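Local structure of beta-lactamase (Klebsiella pneumoniae, 6KBY) at residues S73-A78 with L277-L282; G117-G122 with T152-S157; S121-F126 with K142-A147; T265-S270 with V308-P313. The protein probably hydrolyses beta-lactam antibiotics to substituted beta-amino acids, as a plasmid-borne class C beta-lactamase, and binds adenosine monophosphate in its active-site pocket. All coordinates share one frame; numbering follows the deposited sequence.

Interaction 1: S73-A78 with L277-L282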
# COMPACT_ATOMS: atom_id res chain seq x y z
N SER A 73 -1.79 3.12 0.84
CA SER A 73 -2.81 3.31 1.85
C SER A 73 -3.74 2.11 1.98
O SER A 73 -4.27 1.87 3.06
CB SER A 73 -3.63 4.56 1.51
OG SER A 73 -2.81 5.70 1.34
N LYS A 74 -3.95 1.37 0.89
CA LYS A 74 -4.85 0.23 0.95
C LYS A 74 -4.35 -0.81 1.94
O LYS A 74 -5.16 -1.53 2.55
CB LYS A 74 -5.01 -0.41 -0.43
CG LYS A 74 -5.60 0.52 -1.48
CD LYS A 74 -6.01 -0.25 -2.73
CE LYS A 74 -6.91 0.58 -3.63
NZ LYS A 74 -6.26 1.86 -4.03
N THR A 75 -3.03 -0.93 2.10
CA THR A 75 -2.51 -1.92 3.04
C THR A 75 -2.81 -1.52 4.48
O THR A 75 -2.88 -2.40 5.35
CB THR A 75 -1.00 -2.16 2.86
OG1 THR A 75 -0.25 -1.00 3.26
CG2 THR A 75 -0.66 -2.53 1.43
N PHE A 76 -2.97 -0.23 4.76
CA PHE A 76 -3.37 0.20 6.09
C PHE A 76 -4.83 -0.13 6.36
O PHE A 76 -5.18 -0.53 7.48
CB PHE A 76 -3.08 1.69 6.29
CG PHE A 76 -1.61 2.01 6.26
CD1 PHE A 76 -0.95 2.22 5.06
CD2 PHE A 76 -0.86 2.01 7.43
CE1 PHE A 76 0.41 2.47 5.03
CE2 PHE A 76 0.51 2.26 7.40
CZ PHE A 76 1.14 2.49 6.20
N ALA A 77 -5.69 0.02 5.36
CA ALA A 77 -7.08 -0.42 5.50
C ALA A 77 -7.13 -1.92 5.79
O ALA A 77 -7.91 -2.36 6.65
CB ALA A 77 -7.88 -0.07 4.25
N ALA A 78 -6.30 -2.70 5.10
CA ALA A 78 -6.25 -4.14 5.36
C ALA A 78 -5.71 -4.43 6.75
O ALA A 78 -6.22 -5.33 7.44
CB ALA A 78 -5.41 -4.84 4.30
N LEU A 277 -4.53 -9.89 1.82
CA LEU A 277 -5.45 -8.83 2.22
C LEU A 277 -4.76 -7.53 1.84
O LEU A 277 -3.90 -7.01 2.55
CB LEU A 277 -5.78 -8.90 3.71
CG LEU A 277 -7.16 -8.33 4.06
CD1 LEU A 277 -8.28 -9.22 3.51
CD2 LEU A 277 -7.32 -8.13 5.56
N MET A 278 -5.12 -7.04 0.64
CA MET A 278 -4.51 -5.89 -0.03
C MET A 278 -3.06 -6.08 -0.48
O MET A 278 -2.74 -5.76 -1.63
CB MET A 278 -4.72 -4.58 0.74
CG MET A 278 -6.18 -4.16 0.78
SD MET A 278 -6.79 -3.73 -0.86
CE MET A 278 -8.53 -4.13 -0.71
N TRP A 279 -2.18 -6.60 0.37
CA TRP A 279 -0.84 -6.97 -0.10
C TRP A 279 -0.95 -7.98 -1.23
O TRP A 279 -1.90 -8.76 -1.31
CB TRP A 279 0.00 -7.56 1.03
CG TRP A 279 0.39 -6.61 2.09
CD1 TRP A 279 -0.10 -6.56 3.36
CD2 TRP A 279 1.37 -5.57 2.00
NE1 TRP A 279 0.50 -5.55 4.06
CE2 TRP A 279 1.41 -4.93 3.25
CE3 TRP A 279 2.21 -5.11 0.98
CZ2 TRP A 279 2.27 -3.86 3.51
CZ3 TRP A 279 3.06 -4.05 1.24
CH2 TRP A 279 3.08 -3.43 2.49
N GLU A 280 0.06 -7.97 -2.11
CA GLU A 280 0.17 -8.91 -3.21
C GLU A 280 1.53 -9.57 -3.11
O GLU A 280 2.51 -8.93 -2.73
CB GLU A 280 0.06 -8.16 -4.54
CG GLU A 280 -1.25 -7.38 -4.66
CD GLU A 280 -1.21 -6.29 -5.72
OE1 GLU A 280 -0.21 -6.21 -6.48
OE2 GLU A 280 -2.17 -5.49 -5.79
N GLN A 281 1.62 -10.85 -3.46
CA GLN A 281 2.89 -11.54 -3.32
C GLN A 281 3.12 -12.51 -4.47
O GLN A 281 2.19 -12.92 -5.17
CB GLN A 281 3.00 -12.28 -1.98
CG GLN A 281 2.13 -13.51 -1.89
CD GLN A 281 2.11 -14.11 -0.50
OE1 GLN A 281 2.13 -13.39 0.50
NE2 GLN A 281 2.05 -15.44 -0.43
N LEU A 282 4.38 -12.88 -4.62
CA LEU A 282 4.81 -13.89 -5.57
C LEU A 282 5.83 -14.78 -4.89
O LEU A 282 6.56 -14.32 -4.00
CB LEU A 282 5.47 -13.25 -6.81
CG LEU A 282 4.57 -12.40 -7.70
CD1 LEU A 282 4.50 -10.96 -7.21
CD2 LEU A 282 5.07 -12.45 -9.13
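One face of the Trp279 indole is covered by Thr75, whose methyl CG2 stands over the six-membered ring, 3.6 Å from its centroid and only 9° off the normal, a CH-pi contact. The branch is set by chi1 of Thr75 (69°): CG2 lies anti to the carbonyl carbon and drops onto the ring, while OG1 turns back to its own helix, where it bonds to Leu72 O, and to Tyr240 OH. The indole also forms an edge-to-face pair with His264. One turn along the helix, Ala78 presses its CB against the bend at Leu277-Met278, 3.2 Å from Leu277 O and 3.6 Å from Met278 CB. Met278, folded at chi2 (-66°), passes alongside Lys74: its CG comes to 3.3 Å from Lys74 O, and SD lies 3.8 Å from Lys74 CB. The lysine then leads away from the contact, and its NZ bonds to Ser71 OG and Asn158 OD1, both of the AMP pocket, and to Ala227 O. Ser71 and Lys74 fit the SxxK motif of serine beta-lactamases, and Met278 packs against the aliphatic part of the lysine. The contact sets helix 72-86 against the loop entering strand 280-283; helix 158-171 adds Thr161 and Leu164 around Met278, and Lys321 of strand 317-325 touches both Thr75 and Trp279.

Interaction 2: G117-G122 with T152-S157. With AMP (adenosine monophosphate), chain B.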
# COMPACT_ATOMS: atom_id res chain seq x y z
N GLY A 117 -11.76 -7.11 0.50
CA GLY A 117 -10.36 -7.07 0.91
C GLY A 117 -9.37 -7.68 -0.06
O GLY A 117 -8.16 -7.57 0.17
N THR A 118 -9.87 -8.31 -1.13
CA THR A 118 -9.04 -9.01 -2.09
C THR A 118 -9.34 -8.58 -3.52
O THR A 118 -8.89 -9.23 -4.46
CB THR A 118 -9.22 -10.53 -1.97
OG1 THR A 118 -10.60 -10.85 -2.15
CG2 THR A 118 -8.74 -11.04 -0.60
N HIS A 119 -10.11 -7.50 -3.70
CA HIS A 119 -10.48 -7.00 -5.02
C HIS A 119 -11.32 -7.99 -5.81
O HIS A 119 -11.30 -7.98 -7.05
CB HIS A 119 -9.28 -6.54 -5.85
CG HIS A 119 -8.41 -5.56 -5.15
ND1 HIS A 119 -8.85 -4.32 -4.75
CD2 HIS A 119 -7.11 -5.65 -4.78
CE1 HIS A 119 -7.85 -3.68 -4.16
NE2 HIS A 119 -6.78 -4.46 -4.17
N THR A 120 -12.08 -8.84 -5.13
CA THR A 120 -12.91 -9.82 -5.82
C THR A 120 -14.41 -9.55 -5.70
O THR A 120 -15.21 -10.43 -6.04
CB THR A 120 -12.56 -11.26 -5.40
OG1 THR A 120 -12.69 -11.41 -3.98
CG2 THR A 120 -11.14 -11.62 -5.84
N SER A 121 -14.81 -8.36 -5.26
CA SER A 121 -16.24 -8.06 -5.26
C SER A 121 -16.78 -7.81 -6.66
O SER A 121 -17.95 -8.09 -6.93
CB SER A 121 -16.58 -6.86 -4.36
OG SER A 121 -16.15 -5.63 -4.94
N GLY A 122 -15.96 -7.26 -7.55
CA GLY A 122 -16.42 -6.78 -8.84
C GLY A 122 -16.73 -5.30 -8.90
O GLY A 122 -17.08 -4.81 -9.98
N THR A 152 -15.35 -14.50 -8.33
CA THR A 152 -14.92 -15.17 -9.56
C THR A 152 -13.82 -14.41 -10.29
O THR A 152 -13.05 -15.03 -11.03
CB THR A 152 -16.10 -15.35 -10.52
OG1 THR A 152 -16.65 -14.07 -10.86
CG2 THR A 152 -17.18 -16.23 -9.91
N HIS A 153 -13.76 -13.09 -10.12
CA HIS A 153 -12.83 -12.25 -10.86
C HIS A 153 -12.19 -11.25 -9.92
O HIS A 153 -12.75 -10.89 -8.88
CB HIS A 153 -13.53 -11.52 -12.00
CG HIS A 153 -13.99 -12.44 -13.09
ND1 HIS A 153 -15.12 -13.21 -13.00
CD2 HIS A 153 -13.43 -12.73 -14.29
CE1 HIS A 153 -15.25 -13.93 -14.10
NE2 HIS A 153 -14.25 -13.65 -14.90
N ARG A 154 -11.01 -10.78 -10.31
CA ARG A 154 -10.30 -9.73 -9.61
C ARG A 154 -10.39 -8.45 -10.42
O ARG A 154 -9.98 -8.42 -11.59
CB ARG A 154 -8.84 -10.11 -9.40
CG ARG A 154 -8.05 -9.09 -8.60
CD ARG A 154 -6.57 -9.46 -8.53
NE ARG A 154 -5.77 -8.56 -7.69
CZ ARG A 154 -5.20 -7.44 -8.11
NH1 ARG A 154 -5.34 -7.03 -9.36
NH2 ARG A 154 -4.48 -6.71 -7.26
N VAL A 155 -10.93 -7.40 -9.80
CA VAL A 155 -10.97 -6.06 -10.35
C VAL A 155 -10.43 -5.16 -9.24
O VAL A 155 -11.11 -4.94 -8.24
CB VAL A 155 -12.39 -5.63 -10.76
CG1 VAL A 155 -12.39 -4.19 -11.23
CG2 VAL A 155 -12.94 -6.57 -11.84
N TYR A 156 -9.21 -4.69 -9.41
CA TYR A 156 -8.62 -3.79 -8.42
C TYR A 156 -9.56 -2.60 -8.22
O TYR A 156 -10.04 -2.00 -9.19
CB TYR A 156 -7.27 -3.34 -8.97
CG TYR A 156 -6.43 -2.51 -8.05
CD1 TYR A 156 -5.68 -3.09 -7.04
CD2 TYR A 156 -6.33 -1.14 -8.23
CE1 TYR A 156 -4.89 -2.32 -6.21
CE2 TYR A 156 -5.54 -0.36 -7.40
CZ TYR A 156 -4.84 -0.97 -6.38
OH TYR A 156 -4.04 -0.21 -5.54
N SER A 157 -9.85 -2.26 -6.96
CA SER A 157 -10.95 -1.34 -6.70
C SER A 157 -10.67 -0.41 -5.53
O SER A 157 -10.48 -0.87 -4.39
CB SER A 157 -12.26 -2.09 -6.44
OG SER A 157 -13.31 -1.19 -6.15
P AMP B . -3.32 3.23 -6.23
O1P AMP B . -2.19 4.20 -6.02
O2P AMP B . -3.11 2.06 -7.14
O5' AMP B . -4.63 4.02 -6.64
C5' AMP B . -5.03 5.18 -5.92
C4' AMP B . -4.84 6.44 -6.73
O4' AMP B . -5.78 6.46 -7.84
C3' AMP B . -5.09 7.74 -5.99
O3' AMP B . -3.98 8.16 -5.22
C2' AMP B . -5.49 8.70 -7.10
O2' AMP B . -4.34 9.15 -7.81
C1' AMP B . -6.29 7.77 -8.01
N9 AMP B . -7.72 7.76 -7.66
C8 AMP B . -8.39 6.72 -7.12
N7 AMP B . -9.70 7.04 -6.91
C5 AMP B . -9.87 8.31 -7.32
C6 AMP B . -11.00 9.26 -7.38
N6 AMP B . -12.23 8.90 -6.95
N1 AMP B . -10.76 10.50 -7.88
C2 AMP B . -9.53 10.86 -8.31
N3 AMP B . -8.46 10.05 -8.28
C4 AMP B . -8.56 8.78 -7.81
O HOH W 1 -15.62 -11.46 -8.85
O HOH W 2 -13.64 -5.38 -7.42
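Tyr156, which belongs to the AMP pocket, follows the short strand 153-154 with its ring beside that of His119, and its hydroxyl reaches the AMP phosphate. The two side chains run the same way with their planes at 44°, neither stacked nor edge-to-face, and Tyr156 CD1 lies 3.4 Å from His119 NE2, over one face of the imidazole. Tyr156 CA comes over the imidazole too, as a CH-pi contact 4.0 Å from the centroid. With chi1 of Tyr156 at -174°, CG is anti to the backbone N and the ring extends toward the ligand; its OH lies 2.9 Å from AMP O2P and also bonds to Lys321 NZ. The backbones are tied by Val155 N, which donates to His119 O at 2.8 Å. The same oxygen also receives Arg154 CA-H, and Thr120 CA lies 3.2 Å from His153 O in a second CA-H...O contact. Water 2 links Val155 O, at 2.7 Å, to Gly122 N, the latter bond weak. Arg154, extended alongside the imidazole, carries its guanidinium on to Glu280 and Gln275, which fix its far end. Ser157, at the N-cap of helix 158-171, takes Gly160 N on its OG, which also bonds to Gln124 O. The Tyr156-Ser157-Asn158 run is consistent with the YxN motif of class C beta-lactamases; Tyr156 lies beside Ser71 and Lys74, with His119 packed against its ring.

Interaction 3: S121-F126 with K142-A147; sequences SGLQLF and KAWKPA. With AMP (adenosine monophosphate), chain B.
The backbone at Ser121 and Gly122 passes against Trp144 and Pro146, where an irregular loop meets the chain that has just left helix 134-143. Ser121 O lies 3.8 Å from Pro146 CB, and the closest pair of CA atoms, those of Gly122 and Pro146, is 5.3 Å apart. Gly122 takes a positive phi of 96°, and its CA passes close to Pro146. Before it, Ser121 OG accepts Leu123 N at 3.1 Å in a nearly straight bond (168°), an ST turn that holds the loop in this bend. Water 3 joins the backbones, giving a proton to Gly122 O and accepting one from Ala147 N at 2.9 Å. Among the side chains, Trp144 carries the contact. Its CG is anti to the backbone N (chi1 169°), which sends the indole toward the loop. Leu123 CD2 sits over one face, 3.6 Å from the centroid of the five-membered ring, a CH-pi contact; Pro146 N lies over the opposite face toward the rim. The edge of the benzo ring meets the turn itself, with Trp144 CH2 3.5 Å from Ser121 O in the ring plane and CZ2 3.8 Å from Gly122 C. Farther along the loop, Phe126 brings CD1 to 3.3 Å from AMP N7. Leu123 also packs on Ile159 and Leu163, while Trp144 stacks on Phe108. The contact joins the loop after helix 113-117 to the residues following the C-terminal end of helix 134-143, with helix 158-171 on the Leu123 side.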
# COMPACT_ATOMS: atom_id res chain seq x y z
N SER A 121 -14.81 -8.36 -5.26
CA SER A 121 -16.24 -8.06 -5.26
C SER A 121 -16.78 -7.81 -6.66
O SER A 121 -17.95 -8.09 -6.93
CB SER A 121 -16.58 -6.86 -4.36
OG SER A 121 -16.15 -5.63 -4.94
N GLY A 122 -15.96 -7.26 -7.55
CA GLY A 122 -16.42 -6.78 -8.84
C GLY A 122 -16.73 -5.30 -8.90
O GLY A 122 -17.08 -4.81 -9.98
N LEU A 123 -16.66 -4.59 -7.78
CA LEU A 123 -16.75 -3.13 -7.83
C LEU A 123 -15.67 -2.57 -8.73
O LEU A 123 -14.54 -3.08 -8.77
CB LEU A 123 -16.61 -2.55 -6.43
CG LEU A 123 -17.86 -2.65 -5.55
CD1 LEU A 123 -17.47 -2.48 -4.09
CD2 LEU A 123 -18.89 -1.60 -5.96
N GLN A 124 -16.01 -1.50 -9.45
CA GLN A 124 -15.09 -0.91 -10.42
C GLN A 124 -13.94 -0.20 -9.71
O GLN A 124 -13.92 -0.00 -8.49
CB GLN A 124 -15.84 0.06 -11.32
CG GLN A 124 -16.32 1.30 -10.60
CD GLN A 124 -17.25 2.12 -11.47
OE1 GLN A 124 -18.11 1.57 -12.17
NE2 GLN A 124 -17.08 3.44 -11.44
N LEU A 125 -12.98 0.25 -10.52
CA LEU A 125 -11.76 0.84 -9.99
C LEU A 125 -12.04 2.14 -9.24
O LEU A 125 -11.58 2.32 -8.10
CB LEU A 125 -10.78 1.08 -11.15
CG LEU A 125 -9.46 1.77 -10.80
CD1 LEU A 125 -8.75 1.06 -9.66
CD2 LEU A 125 -8.57 1.83 -12.03
N PHE A 126 -12.75 3.07 -9.86
CA PHE A 126 -12.90 4.42 -9.34
C PHE A 126 -14.31 4.70 -8.84
O PHE A 126 -15.29 4.36 -9.51
CB PHE A 126 -12.57 5.46 -10.42
CG PHE A 126 -11.13 5.44 -10.86
CD1 PHE A 126 -10.12 5.70 -9.94
CD2 PHE A 126 -10.79 5.17 -12.17
CE1 PHE A 126 -8.79 5.69 -10.34
CE2 PHE A 126 -9.47 5.16 -12.57
CZ PHE A 126 -8.47 5.41 -11.65
N LYS A 142 -26.59 0.44 -3.12
CA LYS A 142 -27.84 -0.32 -3.15
C LYS A 142 -28.26 -0.68 -4.57
O LYS A 142 -28.94 -1.69 -4.77
CB LYS A 142 -28.96 0.47 -2.47
CG LYS A 142 -28.86 0.56 -0.96
CD LYS A 142 -30.02 1.37 -0.40
CE LYS A 142 -29.74 1.83 1.02
NZ LYS A 142 -30.79 2.77 1.50
N ALA A 143 -27.91 0.14 -5.55
CA ALA A 143 -28.31 -0.09 -6.93
C ALA A 143 -27.29 -0.90 -7.72
O ALA A 143 -27.60 -1.34 -8.84
CB ALA A 143 -28.55 1.26 -7.63
N TRP A 144 -26.10 -1.10 -7.17
CA TRP A 144 -25.01 -1.75 -7.89
C TRP A 144 -25.24 -3.26 -8.00
O TRP A 144 -25.75 -3.90 -7.08
CB TRP A 144 -23.71 -1.49 -7.13
CG TRP A 144 -22.53 -2.31 -7.59
CD1 TRP A 144 -21.70 -2.04 -8.63
CD2 TRP A 144 -22.04 -3.53 -6.99
NE1 TRP A 144 -20.73 -3.01 -8.73
CE2 TRP A 144 -20.91 -3.93 -7.74
CE3 TRP A 144 -22.45 -4.31 -5.91
CZ2 TRP A 144 -20.19 -5.08 -7.43
CZ3 TRP A 144 -21.73 -5.46 -5.61
CH2 TRP A 144 -20.61 -5.83 -6.37
N LYS A 145 -24.81 -3.83 -9.12
CA LYS A 145 -24.79 -5.27 -9.31
C LYS A 145 -23.51 -5.60 -10.07
O LYS A 145 -23.20 -4.93 -11.07
CB LYS A 145 -26.00 -5.75 -10.12
CG LYS A 145 -27.34 -5.65 -9.38
CD LYS A 145 -28.51 -5.80 -10.35
CE LYS A 145 -28.31 -6.95 -11.32
NZ LYS A 145 -29.43 -7.06 -12.31
N PRO A 146 -22.76 -6.61 -9.64
CA PRO A 146 -21.52 -6.95 -10.35
C PRO A 146 -21.80 -7.65 -11.67
O PRO A 146 -22.84 -8.30 -11.85
CB PRO A 146 -20.81 -7.89 -9.37
CG PRO A 146 -21.92 -8.53 -8.62
CD PRO A 146 -22.99 -7.48 -8.47
N ALA A 147 -20.85 -7.54 -12.59
CA ALA A 147 -20.98 -8.20 -13.89
C ALA A 147 -20.83 -9.71 -13.77
O ALA A 147 -21.40 -10.45 -14.57
CB ALA A 147 -19.94 -7.64 -14.86
P AMP B . -3.32 3.23 -6.23
O1P AMP B . -2.19 4.20 -6.02
O2P AMP B . -3.11 2.06 -7.14
O5' AMP B . -4.63 4.02 -6.64
C5' AMP B . -5.03 5.18 -5.92
C4' AMP B . -4.84 6.44 -6.73
O4' AMP B . -5.78 6.46 -7.84
C3' AMP B . -5.09 7.74 -5.99
O3' AMP B . -3.98 8.16 -5.22
C2' AMP B . -5.49 8.70 -7.10
O2' AMP B . -4.34 9.15 -7.81
C1' AMP B . -6.29 7.77 -8.01
N9 AMP B . -7.72 7.76 -7.66
C8 AMP B . -8.39 6.72 -7.12
N7 AMP B . -9.70 7.04 -6.91
C5 AMP B . -9.87 8.31 -7.32
C6 AMP B . -11.00 9.26 -7.38
N6 AMP B . -12.23 8.90 -6.95
N1 AMP B . -10.76 10.50 -7.88
C2 AMP B . -9.53 10.86 -8.31
N3 AMP B . -8.46 10.05 -8.28
C4 AMP B . -8.56 8.78 -7.81
O HOH W 3 -18.17 -6.48 -12.00

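Interaction 4: T265-S270 with V308-P313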
# COMPACT_ATOMS: atom_id res chain seq x y z
N THR A 265 -1.87 -13.37 4.51
CA THR A 265 -2.53 -14.62 4.18
C THR A 265 -2.95 -14.58 2.72
O THR A 265 -3.49 -13.58 2.25
CB THR A 265 -3.77 -14.78 5.07
OG1 THR A 265 -3.37 -14.72 6.44
CG2 THR A 265 -4.45 -16.11 4.81
N GLY A 266 -2.68 -15.66 1.99
CA GLY A 266 -3.01 -15.74 0.57
C GLY A 266 -4.40 -16.30 0.33
O GLY A 266 -4.71 -17.42 0.74
N TYR A 267 -5.25 -15.52 -0.34
CA TYR A 267 -6.66 -15.86 -0.49
C TYR A 267 -7.08 -16.19 -1.91
O TYR A 267 -8.01 -16.98 -2.09
CB TYR A 267 -7.53 -14.71 0.03
CG TYR A 267 -7.42 -14.48 1.51
CD1 TYR A 267 -7.90 -15.42 2.41
CD2 TYR A 267 -6.84 -13.32 2.02
CE1 TYR A 267 -7.81 -15.21 3.77
CE2 TYR A 267 -6.75 -13.10 3.38
CZ TYR A 267 -7.24 -14.05 4.25
OH TYR A 267 -7.18 -13.87 5.62
N PHE A 268 -6.44 -15.60 -2.92
CA PHE A 268 -6.77 -15.88 -4.31
C PHE A 268 -5.50 -15.88 -5.13
O PHE A 268 -4.55 -15.15 -4.84
CB PHE A 268 -7.71 -14.82 -4.92
CG PHE A 268 -9.11 -14.84 -4.38
CD1 PHE A 268 -9.42 -14.12 -3.24
CD2 PHE A 268 -10.11 -15.57 -5.00
CE1 PHE A 268 -10.71 -14.14 -2.73
CE2 PHE A 268 -11.40 -15.58 -4.50
CZ PHE A 268 -11.69 -14.87 -3.36
N LYS A 269 -5.49 -16.70 -6.17
CA LYS A 269 -4.49 -16.60 -7.22
C LYS A 269 -5.12 -15.89 -8.41
O LYS A 269 -6.28 -16.13 -8.75
CB LYS A 269 -4.04 -17.99 -7.67
CG LYS A 269 -3.10 -18.66 -6.69
CD LYS A 269 -2.49 -19.90 -7.32
CE LYS A 269 -1.08 -19.61 -7.79
NZ LYS A 269 -0.13 -20.67 -7.36
N SER A 270 -4.35 -15.00 -9.03
CA SER A 270 -4.81 -14.33 -10.23
C SER A 270 -3.58 -13.98 -11.05
O SER A 270 -2.68 -13.29 -10.55
CB SER A 270 -5.60 -13.07 -9.88
OG SER A 270 -6.28 -12.56 -11.01
N VAL A 308 -8.12 -22.21 -0.79
CA VAL A 308 -8.92 -22.66 0.35
C VAL A 308 -8.52 -24.08 0.72
O VAL A 308 -8.65 -24.98 -0.10
CB VAL A 308 -10.44 -22.59 0.05
CG1 VAL A 308 -11.23 -23.19 1.20
CG2 VAL A 308 -10.88 -21.15 -0.21
N PRO A 309 -8.01 -24.29 1.95
CA PRO A 309 -7.76 -23.28 2.99
C PRO A 309 -6.76 -22.21 2.54
O PRO A 309 -5.96 -22.46 1.64
CB PRO A 309 -7.17 -24.10 4.14
CG PRO A 309 -7.72 -25.48 3.93
CD PRO A 309 -7.74 -25.66 2.44
N PRO A 310 -6.84 -21.02 3.14
CA PRO A 310 -5.93 -19.94 2.73
C PRO A 310 -4.48 -20.33 2.93
O PRO A 310 -4.13 -21.15 3.78
CB PRO A 310 -6.33 -18.79 3.66
CG PRO A 310 -7.72 -19.11 4.11
CD PRO A 310 -7.76 -20.60 4.20
N LEU A 311 -3.61 -19.74 2.12
CA LEU A 311 -2.18 -19.94 2.27
C LEU A 311 -1.70 -19.14 3.48
O LEU A 311 -1.86 -17.91 3.49
CB LEU A 311 -1.46 -19.47 1.02
CG LEU A 311 0.07 -19.56 1.03
CD1 LEU A 311 0.53 -21.01 1.08
CD2 LEU A 311 0.63 -18.86 -0.19
N PRO A 312 -1.11 -19.77 4.49
CA PRO A 312 -0.66 -18.99 5.64
C PRO A 312 0.37 -17.97 5.23
O PRO A 312 1.06 -18.14 4.21
CB PRO A 312 -0.05 -20.06 6.57
CG PRO A 312 -0.71 -21.33 6.16
CD PRO A 312 -0.88 -21.21 4.67
N PRO A 313 0.50 -16.89 5.99
CA PRO A 313 1.62 -15.96 5.77
C PRO A 313 2.94 -16.71 5.64
O PRO A 313 3.25 -17.59 6.44
CB PRO A 313 1.59 -15.09 7.03
CG PRO A 313 0.13 -15.08 7.41
CD PRO A 313 -0.36 -16.47 7.11
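Two backbone hydrogen bonds join Gly266 and Leu311, an antiparallel hydrogen-bonded pair. Gly266 N donates to Leu311 O at 2.8 Å, and Leu311 N returns the bond to Gly266 O at 2.9 Å. A CA-H...O contact adds to the first bond, with Thr265 CA 3.4 Å from the Leu311 oxygen. Gly266 CA and Leu311 CA lie 4.6 Å apart.

Van der Waals contacts come mainly from the prolines. Thr265 and Pro310 run alongside each other; chi1 of Thr265 (-57°) swings CG2 against Pro310 CB, 3.5 Å away, a tight fit. The other branch of Thr265, OG1, lies 3.5 Å from Pro313 CD, while its hydrogen bond goes to Ala262 O. Tyr267 crosses Pro310 at a slant, and Tyr267 CE1 lies 3.9 Å from Pro310 CB.

The backbone pairing continues along strand 302-311, Tyr267 with Ile307 and Lys269 with Thr305. On the other side of strand 266-270, Tyr267 and Phe268 both face Gln275 in a classic beta bulge.

Four of the six residues of segment 308-313 are prolines, which have no N-H to give. Among 309-313 only Leu311 has one, which it gives to Gly266 O, while Pro310 and Pro313 touch the neighbouring segment through ring carbons. At the surface end of strand 302-311 the pairing thus rests on a single residue for both donor and acceptor, with carbon contacts before and after it.

How the interactions relate
Interactions 2 and 3 share Ser121 and Gly122 and meet again where Ser157 OG bonds to Gln124 O at 2.7 Å; both reach AMP, one at its phosphate through Tyr156, the other at its base through Phe126. Interaction 1 backs the same pocket: Lys74 NZ lies 3.4 Å from Tyr156 OH, Met278 SD packs 3.4 Å from His119 NE2, and Glu280 OE2 forms a 3.0 Å salt bridge with Arg154 NH2. Interaction 4, remote from the ligand, belongs to the sheet that interactions 1 and 2 also join; Phe268 CE1 touches Thr118 OG1 at 3.3 Å. Interactions 3 and 4 do not meet, their centres about 23 Å apart.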